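Local coordinates for protein BSU-2delta mutant (Bacillus subtilis, PDB 6W5F) that probably hydrolyses the beta-lactam ring of penicillin-type antibiotics, as a serine beta-lactamase of the class D type, at residues A[71-76]-A[163-168]. Numbering follows the deposited sequence. Where two conformers were deposited one is given.
Sequences RQTPQS and WLQSSL. With EDO (1,2-ethanediol), chain E.
Gln-75 meets Gln-165 through the shape of its side chain: CG stands anti to its carbonyl carbon, beside the backbone N (chi1 -57°), and the bend at chi2 (-55°) swings the amide to the 163-168 loop, although CB points away from it. Thr-73 chi1 places OG1 between its N and its carbonyl carbon, from where, in the conformer described, it reaches Gln-75 OE1. This amide oxygen takes two donors. Thr-73 OG1 gives it a 2.6 Å hydrogen bond in the carbonyl plane, on a lone pair; Gln-165 N gives the other at 2.8 Å, tilted somewhat from that plane and bent at the hydrogen (142°). With its oxygen gripped this way, the amide presents NE2 to O1 of a bound 1,2-ethanediol, likely picked up from the crystallisation solution, at 2.7 Å. The Gln-165 side chain crosses that of Thr-73 at about a right angle; its NE2 donates to Asp-218 and to a water that makes a weak bond to Thr-73 OG1. Pro-74 packs against two apolar neighbours, its CG 4.0 Å from both Trp-163 CB and Leu-168 CD2. Backbone adds a CA-H...O contact, Thr-73 CA to Leu-168 O at 3.4 Å. Trp-163 turns an edge to the Gln-75 backbone, with CD1 3.4 Å from Gln-75 O, while Leu-164 CG lies over one face of the indole, toward its rim. Both Trp-163 NE1 and Ser-76 OG hydrogen-bond OQ2 of the carboxylated lysine at position 79, so the contact joins two loops that each supply a hydrogen-bonding partner to this carbamate. A Ser-x-x-Lys motif with its lysine carboxylated and held by a tryptophan is the hallmark of the class D beta-lactamase active site, where by family analogy Ser-76 would be the nucleophile.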
ATOM      1  N   ARG A  71       2.646  -3.867  15.193  1.00 21.66           N
ATOM      2  CA  ARG A  71       1.661  -2.996  14.567  1.00 20.35           C
ATOM      3  C   ARG A  71       2.137  -1.550  14.586  1.00 21.90           C
ATOM      4  O   ARG A  71       2.736  -1.090  15.562  1.00 23.82           O
ATOM      5  CB  ARG A  71       0.306  -3.106  15.261  1.00 20.72           C
ATOM      6  CG  ARG A  71      -0.427  -4.391  14.944  1.00 20.93           C
ATOM      7  CD  ARG A  71      -1.738  -4.517  15.703  1.00 22.70           C
ATOM      8  NE  ARG A  71      -2.543  -5.589  15.138  1.00 21.94           N
ATOM      9  CZ  ARG A  71      -3.643  -6.079  15.698  1.00 22.00           C
ATOM     10  NH1 ARG A  71      -4.067  -5.599  16.859  1.00 22.84           N
ATOM     11  NH2 ARG A  71      -4.311  -7.060  15.105  1.00 24.40           N
ATOM     12  N   GLN A  72       1.831  -0.838  13.522  1.00 21.02           N
ATOM     13  CA  GLN A  72       2.115   0.564  13.366  1.00 18.91           C
ATOM     14  C   GLN A  72       1.005   1.245  12.600  1.00 19.94           C
ATOM     15  O   GLN A  72       0.296   0.633  11.930  1.00 19.57           O
ATOM     16  CB  GLN A  72       3.345   0.783  12.559  1.00 25.18           C
ATOM     17  CG  GLN A  72       4.612   0.237  13.107  1.00 34.41           C
ATOM     18  CD  GLN A  72       5.642   0.388  12.035  1.00 42.84           C
ATOM     19  OE1 GLN A  72       5.501   1.226  11.124  1.00 49.30           O
ATOM     20  NE2 GLN A  72       6.658  -0.362  12.130  1.00 44.54           N
ATOM     21  N   THR A  73       0.960   2.560  12.679  1.00 17.47           N
ATOM     22  CA  THR A  73      -0.054   3.276  11.919  0.70 16.71           C
ATOM     23  C   THR A  73       0.192   3.066  10.429  1.00 17.56           C
ATOM     24  O   THR A  73       1.343   3.039   9.986  1.00 17.58           O
ATOM     25  CB  THR A  73      -0.050   4.764  12.273  0.70 18.15           C
ATOM     26  OG1 THR A  73       1.200   5.361  11.888  0.70 18.66           O
ATOM     27  CG2 THR A  73      -0.262   4.942  13.783  0.70 19.51           C
ATOM     28  N   PRO A  74      -0.862   2.869   9.626  1.00 16.07           N
ATOM     29  CA  PRO A  74      -0.646   2.602   8.195  1.00 14.65           C
ATOM     30  C   PRO A  74      -0.270   3.827   7.391  1.00 15.47           C
ATOM     31  O   PRO A  74       0.320   3.671   6.311  1.00 16.51           O
ATOM     32  CB  PRO A  74      -1.999   2.048   7.735  1.00 16.08           C
ATOM     33  CG  PRO A  74      -2.984   2.677   8.664  1.00 17.20           C
ATOM     34  CD  PRO A  74      -2.286   2.807   9.996  1.00 17.24           C
ATOM     35  N   GLN A  75      -0.598   5.029   7.867  1.00 16.51           N
ATOM     36  CA  GLN A  75      -0.351   6.248   7.107  1.00 16.86           C
ATOM     37  C   GLN A  75      -0.941   6.117   5.709  1.00 16.34           C
ATOM     38  O   GLN A  75      -2.015   5.530   5.549  1.00 16.79           O
ATOM     39  CB  GLN A  75       1.146   6.564   7.079  1.00 19.98           C
ATOM     40  CG  GLN A  75       1.739   6.689   8.469  1.00 22.02           C
ATOM     41  CD  GLN A  75       1.001   7.708   9.330  1.00 27.28           C
ATOM     42  OE1 GLN A  75       0.652   7.433  10.473  1.00 28.08           O
ATOM     43  NE2 GLN A  75       0.757   8.889   8.774  1.00 28.43           N
ATOM     44  N   SER A  76      -0.280   6.654   4.687  1.00 17.43           N
ATOM     45  CA  SER A  76      -0.960   6.673   3.399  1.00 16.69           C
ATOM     46  C   SER A  76      -1.034   5.318   2.702  1.00 15.89           C
ATOM     47  O   SER A  76      -1.675   5.244   1.643  1.00 16.40           O
ATOM     48  CB  SER A  76      -0.343   7.711   2.466  1.00 19.48           C
ATOM     49  OG  SER A  76      -0.598   9.015   2.975  1.00 22.74           O
ATOM     50  N   TRP A 163      -6.256   6.879  10.175  1.00 16.40           N
ATOM     51  CA  TRP A 163      -5.100   6.219   9.578  1.00 15.25           C
ATOM     52  C   TRP A 163      -3.847   7.084   9.625  1.00 17.29           C
ATOM     53  O   TRP A 163      -2.789   6.654   9.148  1.00 17.98           O
ATOM     54  CB  TRP A 163      -5.405   5.808   8.125  1.00 14.68           C
ATOM     55  CG  TRP A 163      -5.589   6.944   7.149  1.00 18.32           C
ATOM     56  CD1 TRP A 163      -4.640   7.491   6.336  1.00 16.40           C
ATOM     57  CD2 TRP A 163      -6.805   7.654   6.879  1.00 15.69           C
ATOM     58  NE1 TRP A 163      -5.185   8.506   5.578  1.00 17.00           N
ATOM     59  CE2 TRP A 163      -6.514   8.624   5.895  1.00 15.99           C
ATOM     60  CE3 TRP A 163      -8.114   7.558   7.366  1.00 16.45           C
ATOM     61  CZ2 TRP A 163      -7.490   9.487   5.390  1.00 16.65           C
ATOM     62  CZ3 TRP A 163      -9.073   8.422   6.879  1.00 15.79           C
ATOM     63  CH2 TRP A 163      -8.760   9.371   5.895  1.00 16.58           C
ATOM     64  N   LEU A 164      -3.937   8.283  10.195  1.00 17.08           N
ATOM     65  CA  LEU A 164      -2.852   9.268  10.172  1.00 20.28           C
ATOM     66  C   LEU A 164      -2.337   9.464  11.596  1.00 19.78           C
ATOM     67  O   LEU A 164      -2.817  10.336  12.325  1.00 21.60           O
ATOM     68  CB  LEU A 164      -3.339  10.583   9.567  1.00 21.17           C
ATOM     69  CG  LEU A 164      -3.889  10.455   8.146  1.00 20.52           C
ATOM     70  CD1 LEU A 164      -4.785  11.641   7.781  1.00 21.86           C
ATOM     71  CD2 LEU A 164      -2.747  10.316   7.146  1.00 24.60           C
ATOM     72  N   GLN A 165      -1.336   8.662  11.974  1.00 20.95           N
ATOM     73  CA  GLN A 165      -0.739   8.709  13.312  1.00 22.57           C
ATOM     74  C   GLN A 165      -1.813   8.719  14.393  1.00 22.67           C
ATOM     75  O   GLN A 165      -1.823   9.562  15.297  1.00 24.61           O
ATOM     76  CB  GLN A 165       0.184   9.920  13.449  1.00 27.76           C
ATOM     77  CG  GLN A 165       1.222   9.764  14.545  1.00 35.47           C
ATOM     78  CD  GLN A 165       2.035   8.495  14.390  1.00 43.50           C
ATOM     79  OE1 GLN A 165       1.926   7.571  15.199  1.00 47.68           O
ATOM     80  NE2 GLN A 165       2.846   8.438  13.342  1.00 44.51           N
ATOM     81  N   SER A 166      -2.737   7.769  14.294  1.00 21.02           N
ATOM     82  CA  SER A 166      -3.926   7.833  15.126  1.00 21.14           C
ATOM     83  C   SER A 166      -4.282   6.432  15.631  1.00 20.29           C
ATOM     84  O   SER A 166      -3.386   5.651  15.988  1.00 21.27           O
ATOM     85  CB  SER A 166      -5.060   8.492  14.328  1.00 21.34           C
ATOM     86  OG  SER A 166      -6.295   8.501  15.023  1.00 22.47           O
ATOM     87  N   SER A 167      -5.575   6.090  15.662  1.00 21.80           N
ATOM     88  CA  SER A 167      -6.013   4.898  16.385  1.00 21.30           C
ATOM     89  C   SER A 167      -5.709   3.606  15.638  1.00 20.70           C
ATOM     90  O   SER A 167      -5.492   2.567  16.275  1.00 21.83           O
ATOM     91  CB  SER A 167      -7.513   4.966  16.661  1.00 20.54           C
ATOM     92  OG  SER A 167      -8.229   5.210  15.452  1.00 20.65           O
ATOM     93  N   LEU A 168      -5.728   3.632  14.306  1.00 17.52           N
ATOM     94  CA  LEU A 168      -5.592   2.404  13.532  1.00 18.09           C
ATOM     95  C   LEU A 168      -4.128   1.997  13.418  1.00 15.46           C
ATOM     96  O   LEU A 168      -3.264   2.825  13.096  1.00 16.78           O
ATOM     97  CB  LEU A 168      -6.192   2.586  12.141  1.00 17.22           C
ATOM     98  CG  LEU A 168      -6.133   1.381  11.202  1.00 14.48           C
ATOM     99  CD1 LEU A 168      -6.941   0.206  11.769  1.00 16.95           C
ATOM    100  CD2 LEU A 168      -6.671   1.798   9.833  1.00 17.28           C
TER
HETATM  101  C1  EDO E 301       1.461  10.243   5.160  1.00 37.98           C
HETATM  102  O1  EDO E 301       0.698  10.126   6.364  1.00 59.99           O
HETATM  103  C2  EDO E 301       1.887   8.858   4.687  1.00 15.23           C
HETATM  104  O2  EDO E 301       2.504   8.980   3.399  1.00 89.11           O
HETATM  105  O   HOH W   1       4.368   6.442  11.881  1.00 60.43           O